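Local coordinates for Non-structural protein NS2 (Bluetongue virus, PDB 1UTY) that binds single-stranded RNA, the chain here being the RNA-binding domain of a longer viral phosphoprotein, at residues T21-I26 / L77-H82; A65-D70 / W94-V99; T102-R107 / I119-G124. All coordinates share one frame; numbering follows the deposited sequence.

In the fold
All three contacts bear on one mixed beta sheet. Contact 1 docks the start of helix 22-29 on residues 79-82, at and after strand 73-79; contact 2 pairs strand 64-70 with strand 97-110, and contact 3 pairs that strand with 113-123. Contacts 1 and 2, centres about 15 Å apart, meet where Met78 packs on Ala65, Trp94 and Phe96 and where Leu77 N lies 2.7 Å from Tyr66 O, a probable hydrogen bond between neighbouring strands. Contacts 2 and 3, about 16 Å apart between centres, are tied by a salt bridge, Asp70 OD2 to Lys120 NZ at 2.8 Å, and both reach the second subunit. Contacts 1 and 3 do not touch (nearest atoms about 8 Å apart).

Contact 1: residues T21-I26 / L77-H82; sequences TLCGAI and LMLTPH
Leu22 N donates to Thr80 O at 2.7 Å, in an almost straight bond (170° at the hydrogen) that arrives in the plane of the acceptor's carbonyl. This is the one hydrogen bond between the two segments, and it joins the first turn of the helix to Thr80, next to Leu79 of strand 73-79. Thr21 leans on the same acceptor, its CA lying 3.3 Å from Thr80 O in a CA-H...O contact, so the carbonyl oxygen is approached by two successive residues. The side chains add apolar touches: the methyl CG2 of Thr21 meets Leu79 CB at 4.0 Å, and Cys23 SG lies 4.2 Å from Leu79 CD2. CB of Leu22 lies 3.7 Å from Pro81 O.

Thr21 is the N-cap of the helix. Its chi1 of 70° sets OG1 between the backbone N and the carbonyl carbon, where it accepts from Gly24 N at 3.1 Å, while CG2 is turned to Leu79; OG1 is also hydrogen-bonded to Asp16 OD2. Across the contact, Thr80 OG1 accepts from His82 N at 3.1 Å, an ST turn that bends the chain just after the bonded carbonyl, and Gly83 O is a further partner of this hydroxyl.

Cys23 also packs on Val14 of strand 10-15 and on Cys35 and Ile37 of strand 34-39, while Leu79 reaches Val14 and Tyr66. The N-terminal turn of helix 22-29 is thus seated against strands 10-15, 34-39 and 73-79 of the mixed sheet.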
loop_
_atom_site.group_PDB
_atom_site.type_symbol
_atom_site.label_atom_id
_atom_site.label_comp_id
_atom_site.label_asym_id
_atom_site.label_seq_id
_atom_site.Cartn_x
_atom_site.Cartn_y
_atom_site.Cartn_z
ATOM N N THR A 21 -4.432 20.966 -0.493
ATOM C CA THR A 21 -4.644 20.409 -1.831
ATOM C C THR A 21 -5.726 21.202 -2.556
ATOM O O THR A 21 -6.578 21.841 -1.918
ATOM C CB THR A 21 -5.046 18.909 -1.801
ATOM O OG1 THR A 21 -6.369 18.771 -1.267
ATOM C CG2 THR A 21 -4.157 18.090 -0.870
ATOM N N LEU A 22 -5.704 21.154 -3.885
ATOM C CA LEU A 22 -6.770 21.765 -4.662
ATOM C C LEU A 22 -8.151 21.352 -4.128
ATOM O O LEU A 22 -9.019 22.205 -3.920
ATOM C CB LEU A 22 -6.652 21.414 -6.149
ATOM C CG LEU A 22 -7.811 22.004 -6.964
ATOM C CD1 LEU A 22 -7.571 23.490 -7.186
ATOM C CD2 LEU A 22 -8.004 21.270 -8.284
ATOM N N CYS A 23 -8.328 20.048 -3.927
ATOM C CA CYS A 23 -9.507 19.452 -3.297
ATOM C C CYS A 23 -9.952 20.145 -2.028
ATOM O O CYS A 23 -11.130 20.450 -1.882
ATOM C CB CYS A 23 -9.216 17.990 -2.928
ATOM S SG CYS A 23 -9.166 16.902 -4.348
ATOM N N GLY A 24 -9.011 20.337 -1.100
ATOM C CA GLY A 24 -9.285 20.957 0.185
ATOM C C GLY A 24 -9.647 22.420 0.051
ATOM O O GLY A 24 -10.572 22.898 0.721
ATOM N N ALA A 25 -8.918 23.127 -0.817
ATOM C CA ALA A 25 -9.147 24.554 -1.054
ATOM C C ALA A 25 -10.570 24.768 -1.546
ATOM O O ALA A 25 -11.294 25.617 -1.032
ATOM C CB ALA A 25 -8.124 25.118 -2.067
ATOM N N ILE A 26 -10.960 23.959 -2.527
ATOM C CA ILE A 26 -12.262 24.031 -3.173
ATOM C C ILE A 26 -13.389 23.664 -2.209
ATOM O O ILE A 26 -14.408 24.338 -2.156
ATOM C CB ILE A 26 -12.261 23.114 -4.427
ATOM C CG1 ILE A 26 -11.408 23.724 -5.554
ATOM C CG2 ILE A 26 -13.677 22.789 -4.903
ATOM C CD1 ILE A 26 -11.672 25.200 -5.869
ATOM N N LEU A 77 -3.963 8.397 -6.888
ATOM C CA LEU A 77 -4.330 9.803 -6.936
ATOM C C LEU A 77 -3.134 10.716 -6.700
ATOM O O LEU A 77 -2.348 10.519 -5.756
ATOM C CB LEU A 77 -5.416 10.117 -5.914
ATOM C CG LEU A 77 -6.703 9.305 -5.940
ATOM C CD1 LEU A 77 -6.655 8.214 -4.839
ATOM C CD2 LEU A 77 -7.895 10.233 -5.757
ATOM N N MET A 78 -3.004 11.704 -7.575
ATOM C CA MET A 78 -2.095 12.815 -7.348
ATOM C C MET A 78 -2.892 14.017 -6.866
ATOM O O MET A 78 -3.686 14.591 -7.617
ATOM C CB MET A 78 -1.348 13.165 -8.629
ATOM C CG MET A 78 -0.412 12.089 -9.128
ATOM S SD MET A 78 0.834 11.622 -7.904
ATOM C CE MET A 78 1.792 10.558 -8.901
ATOM N N LEU A 79 -2.702 14.387 -5.605
ATOM C CA LEU A 79 -3.373 15.576 -5.069
ATOM C C LEU A 79 -2.354 16.662 -4.870
ATOM O O LEU A 79 -1.480 16.539 -3.998
ATOM C CB LEU A 79 -4.098 15.267 -3.750
ATOM C CG LEU A 79 -5.008 14.032 -3.753
ATOM C CD1 LEU A 79 -5.625 13.825 -2.375
ATOM C CD2 LEU A 79 -6.108 14.112 -4.875
ATOM N N THR A 80 -2.430 17.710 -5.684
ATOM C CA THR A 80 -1.504 18.815 -5.529
ATOM C C THR A 80 -2.249 20.035 -5.034
ATOM O O THR A 80 -3.477 19.985 -4.914
ATOM C CB THR A 80 -0.722 19.124 -6.847
ATOM O OG1 THR A 80 -1.597 19.737 -7.794
ATOM C CG2 THR A 80 -0.246 17.833 -7.522
ATOM N N PRO A 81 -1.519 21.123 -4.742
ATOM C CA PRO A 81 -2.156 22.406 -4.429
ATOM C C PRO A 81 -2.883 22.956 -5.649
ATOM O O PRO A 81 -3.803 23.755 -5.500
ATOM C CB PRO A 81 -0.973 23.329 -4.069
ATOM C CG PRO A 81 0.208 22.440 -3.865
ATOM C CD PRO A 81 -0.046 21.210 -4.691
ATOM N N HIS A 82 -2.485 22.529 -6.845
ATOM C CA HIS A 82 -3.050 23.117 -8.062
ATOM C C HIS A 82 -3.768 22.129 -8.981
ATOM O O HIS A 82 -4.103 22.477 -10.095
ATOM C CB HIS A 82 -1.950 23.839 -8.849
ATOM C CG HIS A 82 -1.268 24.925 -8.074
ATOM N ND1 HIS A 82 -1.946 26.016 -7.566
ATOM C CD2 HIS A 82 0.027 25.079 -7.707
ATOM C CE1 HIS A 82 -1.095 26.800 -6.928
ATOM N NE2 HIS A 82 0.109 26.254 -6.998
#

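Contact 2: residues A65-D70 / W94-V99; sequences AYRIQD and WKFEGV
Strand 65-70 and residues 97-99 run parallel, their short axes 34° apart, and Glu97 and Val99 each bond through the backbone to two residues of strand 65-70: Glu97 N to Ala65 O, Arg67 N to Glu97 O, Val99 N to Arg67 O and Gln69 N to Val99 O. Just before the ladder, Phe96 turns its side chain to the first strand. Its CB meets Arg67 CB at 3.5 Å, and CD2 reaches Ala65 CB at 3.7 Å. Arg67 starts with CG anti to the backbone N (chi1 179°) and bends at chi3, so that CD1 of Phe96 stands 3.5 Å above the centre of one guanidinium face, with the two planes inclined at 35°. NE bonds to Ser76 OG and NH2 forms a salt bridge with Glu92, two anchors that limit the rotation of the group; a water accepting weakly from NH1 donates to Trp94 O at 2.7 Å.

On the other face of the sheet, Tyr66 and Glu97 lie side by side and point the same way, CE1 3.7 Å from OE1. Val99 CG2 comes to the edge of the tyrosine ring, near its plane, 4.1 Å from CD1. The Glu97 carboxylate is well bound: OE2 accepts from Met125 N, OE1 from Gly126 N, and a water lies 2.7 Å from OE1 and 3.0 Å from Ala65 O. It therefore probably stays ionised and pins the loop after strand 113-123. Tyr66 OH bonds to Gly62 O. The arrangement is that of a parallel strand pair inside a mixed beta sheet, with strand 73-79 antiparallel on the far side of 64-70.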
loop_
_atom_site.group_PDB
_atom_site.type_symbol
_atom_site.label_atom_id
_atom_site.label_comp_id
_atom_site.label_asym_id
_atom_site.label_seq_id
_atom_site.Cartn_x
_atom_site.Cartn_y
_atom_site.Cartn_z
ATOM N N ALA A 65 1.157 11.867 -3.354
ATOM C CA ALA A 65 0.733 10.729 -4.139
ATOM C C ALA A 65 0.100 9.708 -3.198
ATOM O O ALA A 65 0.739 9.257 -2.256
ATOM C CB ALA A 65 1.923 10.119 -4.834
ATOM N N TYR A 66 -1.162 9.361 -3.452
ATOM C CA TYR A 66 -1.905 8.433 -2.603
ATOM C C TYR A 66 -2.488 7.279 -3.425
ATOM O O TYR A 66 -3.171 7.492 -4.422
ATOM C CB TYR A 66 -3.027 9.160 -1.868
ATOM C CG TYR A 66 -2.576 10.345 -1.045
ATOM C CD1 TYR A 66 -2.100 10.166 0.242
ATOM C CD2 TYR A 66 -2.642 11.650 -1.548
ATOM C CE1 TYR A 66 -1.693 11.233 1.007
ATOM C CE2 TYR A 66 -2.250 12.733 -0.783
ATOM C CZ TYR A 66 -1.773 12.507 0.497
ATOM O OH TYR A 66 -1.361 13.534 1.297
ATOM N N ARG A 67 -2.201 6.059 -2.994
ATOM C CA ARG A 67 -2.721 4.870 -3.653
ATOM C C ARG A 67 -3.616 4.112 -2.693
ATOM O O ARG A 67 -3.136 3.538 -1.718
ATOM C CB ARG A 67 -1.572 3.981 -4.123
ATOM C CG ARG A 67 -1.989 2.687 -4.809
ATOM C CD ARG A 67 -0.866 2.065 -5.637
ATOM N NE ARG A 67 -0.920 2.503 -7.039
ATOM C CZ ARG A 67 0.087 2.398 -7.920
ATOM N NH1 ARG A 67 1.275 1.886 -7.554
ATOM N NH2 ARG A 67 -0.097 2.803 -9.175
ATOM N N ILE A 68 -4.917 4.116 -2.954
ATOM C CA ILE A 68 -5.824 3.351 -2.113
ATOM C C ILE A 68 -5.779 1.888 -2.515
ATOM O O ILE A 68 -5.994 1.566 -3.671
ATOM C CB ILE A 68 -7.256 3.895 -2.190
ATOM C CG1 ILE A 68 -7.322 5.305 -1.599
ATOM C CG2 ILE A 68 -8.218 2.949 -1.465
ATOM C CD1 ILE A 68 -8.501 6.142 -2.103
ATOM N N GLN A 69 -5.496 1.006 -1.553
ATOM C CA GLN A 69 -5.406 -0.421 -1.861
ATOM C C GLN A 69 -6.482 -1.290 -1.225
ATOM O O GLN A 69 -6.456 -1.628 -0.029
ATOM C CB GLN A 69 -4.007 -0.964 -1.611
ATOM C CG GLN A 69 -3.303 -1.275 -2.909
ATOM C CD GLN A 69 -1.992 -0.557 -3.036
ATOM O OE1 GLN A 69 -1.723 0.377 -2.284
ATOM N NE2 GLN A 69 -1.157 -0.994 -3.980
ATOM N N ASP A 70 -7.423 -1.654 -2.078
ATOM C CA ASP A 70 -8.612 -2.350 -1.667
ATOM C C ASP A 70 -8.690 -3.677 -2.418
ATOM O O ASP A 70 -9.577 -3.894 -3.247
ATOM C CB ASP A 70 -9.828 -1.464 -1.947
ATOM C CG ASP A 70 -11.089 -2.013 -1.351
ATOM O OD1 ASP A 70 -10.999 -3.007 -0.583
ATOM O OD2 ASP A 70 -12.216 -1.518 -1.612
ATOM N N TRP A 94 5.201 6.412 -11.391
ATOM C CA TRP A 94 5.286 7.220 -10.170
ATOM C C TRP A 94 5.183 6.404 -8.890
ATOM O O TRP A 94 4.567 5.343 -8.882
ATOM C CB TRP A 94 4.187 8.291 -10.130
ATOM C CG TRP A 94 3.912 9.032 -11.391
ATOM C CD1 TRP A 94 2.762 8.969 -12.129
ATOM C CD2 TRP A 94 4.769 9.971 -12.074
ATOM N NE1 TRP A 94 2.853 9.793 -13.225
ATOM C CE2 TRP A 94 4.068 10.422 -13.223
ATOM C CE3 TRP A 94 6.065 10.467 -11.842
ATOM C CZ2 TRP A 94 4.606 11.355 -14.134
ATOM C CZ3 TRP A 94 6.615 11.403 -12.756
ATOM C CH2 TRP A 94 5.879 11.825 -13.891
ATOM N N LYS A 95 5.782 6.926 -7.815
ATOM C CA LYS A 95 5.659 6.385 -6.460
ATOM C C LYS A 95 4.340 6.879 -5.845
ATOM O O LYS A 95 3.893 7.993 -6.143
ATOM C CB LYS A 95 6.778 6.934 -5.543
ATOM C CG LYS A 95 8.201 6.475 -5.809
ATOM C CD LYS A 95 9.155 6.813 -4.624
ATOM C CE LYS A 95 10.458 7.450 -5.137
ATOM N NZ LYS A 95 11.750 6.947 -4.516
ATOM N N PHE A 96 3.776 6.078 -4.936
ATOM C CA PHE A 96 2.625 6.480 -4.137
ATOM C C PHE A 96 2.777 6.034 -2.702
ATOM O O PHE A 96 3.422 5.030 -2.420
ATOM C CB PHE A 96 1.349 5.835 -4.675
ATOM C CG PHE A 96 1.058 6.198 -6.071
ATOM C CD1 PHE A 96 1.654 5.499 -7.118
ATOM C CD2 PHE A 96 0.226 7.261 -6.348
ATOM C CE1 PHE A 96 1.411 5.867 -8.420
ATOM C CE2 PHE A 96 -0.017 7.635 -7.621
ATOM C CZ PHE A 96 0.572 6.952 -8.676
ATOM N N GLU A 97 2.135 6.763 -1.802
ATOM C CA GLU A 97 1.884 6.244 -0.473
ATOM C C GLU A 97 0.750 5.215 -0.544
ATOM O O GLU A 97 -0.394 5.563 -0.839
ATOM C CB GLU A 97 1.511 7.374 0.474
ATOM C CG GLU A 97 1.228 6.890 1.884
ATOM C CD GLU A 97 0.796 7.994 2.816
ATOM O OE1 GLU A 97 1.008 9.188 2.498
ATOM O OE2 GLU A 97 0.241 7.663 3.883
ATOM N N GLY A 98 1.081 3.950 -0.284
ATOM C CA GLY A 98 0.094 2.894 -0.130
ATOM C C GLY A 98 -0.813 3.150 1.064
ATOM O O GLY A 98 -0.411 3.070 2.206
ATOM N N VAL A 99 -2.055 3.493 0.781
ATOM C CA VAL A 99 -3.013 3.804 1.820
ATOM C C VAL A 99 -3.894 2.574 1.970
ATOM O O VAL A 99 -4.362 2.004 0.966
ATOM C CB VAL A 99 -3.866 5.039 1.429
ATOM C CG1 VAL A 99 -4.920 5.337 2.480
ATOM C CG2 VAL A 99 -2.971 6.261 1.194
HETATM O O HOH W 1 1.770 10.543 0.247
HETATM O O HOH W 2 4.073 2.727 -8.360
#

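Contact 3: residues T102-R107 / I119-G124; sequences TPMATR and IKYCKG
Met104 lies between Ile119 and Tyr121: with CG beside its backbone N (chi1 -66°) and a bend at chi3 (-59°), its sulfur and methyl fold over the neighbouring strand. SD comes to 3.7 Å from Tyr121 CB, and CE lies 4.0 Å from Ile119 CB. Tyr121 carries CG anti to its backbone N (chi1 -175°), and Met104 SD lies oblique to the ring, 5.1 Å from its centroid, a Met-aromatic contact. Tyr121 OH bonds to Asn59 ND2. The Ile119 and Thr106 side chains cross at about a right angle, with CG1 of Ile119 3.3 Å from OG1 of Thr106.

These residues belong to the beta hairpin of strands 97-110 and 113-123, antiparallel neighbours in the sheet. Thr102 with Tyr121 and Met104 with Ile119 are hydrogen-bonded pairs; between them Pro103 and Lys120 form a non-hydrogen-bonded pair, Pro103 CA approaching Ile119 O at 3.5 Å. A water bridges Thr102 OG1 and Tyr121 O.

The second subunit packs on this strand: its Phe136 on Thr102, its Leu144 on Met104 and its Met148 on Thr106. Beyond them Arg107 pairs antiparallel with a strand of the same neighbouring chain, carrying the sheet across the interface.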
loop_
_atom_site.group_PDB
_atom_site.type_symbol
_atom_site.label_atom_id
_atom_site.label_comp_id
_atom_site.label_asym_id
_atom_site.label_seq_id
_atom_site.Cartn_x
_atom_site.Cartn_y
_atom_site.Cartn_z
ATOM N N THR A 102 -9.954 0.702 5.741
ATOM C CA THR A 102 -10.629 0.087 6.876
ATOM C C THR A 102 -12.112 0.350 6.687
ATOM O O THR A 102 -12.536 1.486 6.749
ATOM C CB THR A 102 -10.138 0.680 8.218
ATOM O OG1 THR A 102 -8.706 0.637 8.281
ATOM C CG2 THR A 102 -10.578 -0.207 9.376
ATOM N N PRO A 103 -12.890 -0.686 6.406
ATOM C CA PRO A 103 -14.334 -0.522 6.221
ATOM C C PRO A 103 -15.025 0.001 7.486
ATOM O O PRO A 103 -14.582 -0.265 8.596
ATOM C CB PRO A 103 -14.809 -1.941 5.880
ATOM C CG PRO A 103 -13.723 -2.850 6.336
ATOM C CD PRO A 103 -12.451 -2.080 6.207
ATOM N N MET A 104 -16.093 0.763 7.307
ATOM C CA MET A 104 -16.841 1.318 8.427
ATOM C C MET A 104 -18.302 1.071 8.185
ATOM O O MET A 104 -18.797 1.315 7.085
ATOM C CB MET A 104 -16.636 2.834 8.538
ATOM C CG MET A 104 -15.228 3.261 8.883
ATOM S SD MET A 104 -15.117 5.015 9.224
ATOM C CE MET A 104 -15.728 5.732 7.661
ATOM N N ALA A 105 -18.983 0.577 9.207
ATOM C CA ALA A 105 -20.429 0.508 9.194
ATOM C C ALA A 105 -20.951 1.879 9.637
ATOM O O ALA A 105 -20.660 2.343 10.741
ATOM C CB ALA A 105 -20.919 -0.601 10.123
ATOM N N THR A 106 -21.690 2.542 8.756
ATOM C CA THR A 106 -22.189 3.878 9.045
ATOM C C THR A 106 -23.642 4.028 8.645
ATOM O O THR A 106 -24.267 3.084 8.155
ATOM C CB THR A 106 -21.360 4.973 8.313
ATOM O OG1 THR A 106 -21.764 5.055 6.938
ATOM C CG2 THR A 106 -19.900 4.621 8.234
ATOM N N ARG A 107 -24.158 5.236 8.878
ATOM C CA ARG A 107 -25.361 5.738 8.233
ATOM C C ARG A 107 -25.040 7.059 7.551
ATOM O O ARG A 107 -24.371 7.918 8.130
ATOM C CB ARG A 107 -26.469 5.950 9.250
ATOM C CG ARG A 107 -27.409 4.785 9.381
ATOM C CD ARG A 107 -28.334 4.907 10.557
ATOM N NE ARG A 107 -29.506 5.720 10.245
ATOM C CZ ARG A 107 -30.562 5.291 9.554
ATOM N NH1 ARG A 107 -30.590 4.052 9.071
ATOM N NH2 ARG A 107 -31.593 6.104 9.342
ATOM N N ILE A 119 -18.718 2.384 4.278
ATOM C CA ILE A 119 -17.777 3.374 3.785
ATOM C C ILE A 119 -16.376 2.842 4.024
ATOM O O ILE A 119 -16.117 2.193 5.024
ATOM C CB ILE A 119 -17.956 4.723 4.500
ATOM C CG1 ILE A 119 -19.434 5.120 4.569
ATOM C CG2 ILE A 119 -17.151 5.818 3.805
ATOM C CD1 ILE A 119 -19.994 5.793 3.335
ATOM N N LYS A 120 -15.465 3.123 3.108
ATOM C CA LYS A 120 -14.102 2.659 3.272
ATOM C C LYS A 120 -13.251 3.825 3.730
ATOM O O LYS A 120 -13.096 4.806 2.995
ATOM C CB LYS A 120 -13.589 2.016 1.975
ATOM C CG LYS A 120 -14.670 1.216 1.269
ATOM C CD LYS A 120 -14.176 -0.059 0.647
ATOM C CE LYS A 120 -15.059 -0.399 -0.554
ATOM N NZ LYS A 120 -14.907 -1.827 -0.946
ATOM N N TYR A 121 -12.754 3.735 4.967
ATOM C CA TYR A 121 -11.921 4.787 5.546
ATOM C C TYR A 121 -10.435 4.601 5.231
ATOM O O TYR A 121 -9.862 3.530 5.479
ATOM C CB TYR A 121 -12.124 4.909 7.063
ATOM C CG TYR A 121 -11.347 6.071 7.648
ATOM C CD1 TYR A 121 -11.692 7.397 7.341
ATOM C CD2 TYR A 121 -10.240 5.854 8.452
ATOM C CE1 TYR A 121 -10.962 8.467 7.850
ATOM C CE2 TYR A 121 -9.505 6.917 8.967
ATOM C CZ TYR A 121 -9.871 8.216 8.668
ATOM O OH TYR A 121 -9.133 9.266 9.179
ATOM N N CYS A 122 -9.816 5.658 4.714
ATOM C CA CYS A 122 -8.434 5.616 4.240
ATOM C C CYS A 122 -7.700 6.842 4.753
ATOM O O CYS A 122 -8.105 7.979 4.473
ATOM C CB CYS A 122 -8.382 5.607 2.713
ATOM S SG CYS A 122 -9.486 4.430 1.927
ATOM N N LYS A 123 -6.639 6.607 5.517
ATOM C CA LYS A 123 -5.862 7.689 6.084
ATOM C C LYS A 123 -4.470 7.693 5.474
ATOM O O LYS A 123 -3.718 6.724 5.601
ATOM C CB LYS A 123 -5.805 7.602 7.628
ATOM C CG LYS A 123 -4.953 8.709 8.279
ATOM C CD LYS A 123 -5.461 9.120 9.656
ATOM C CE LYS A 123 -4.525 10.136 10.351
ATOM N NZ LYS A 123 -4.059 11.259 9.445
ATOM N N GLY A 124 -4.141 8.785 4.803
ATOM C CA GLY A 124 -2.838 8.961 4.189
ATOM C C GLY A 124 -2.033 9.917 5.042
ATOM O O GLY A 124 -2.592 10.799 5.673
HETATM O O HOH W 3 -7.715 3.219 7.480
#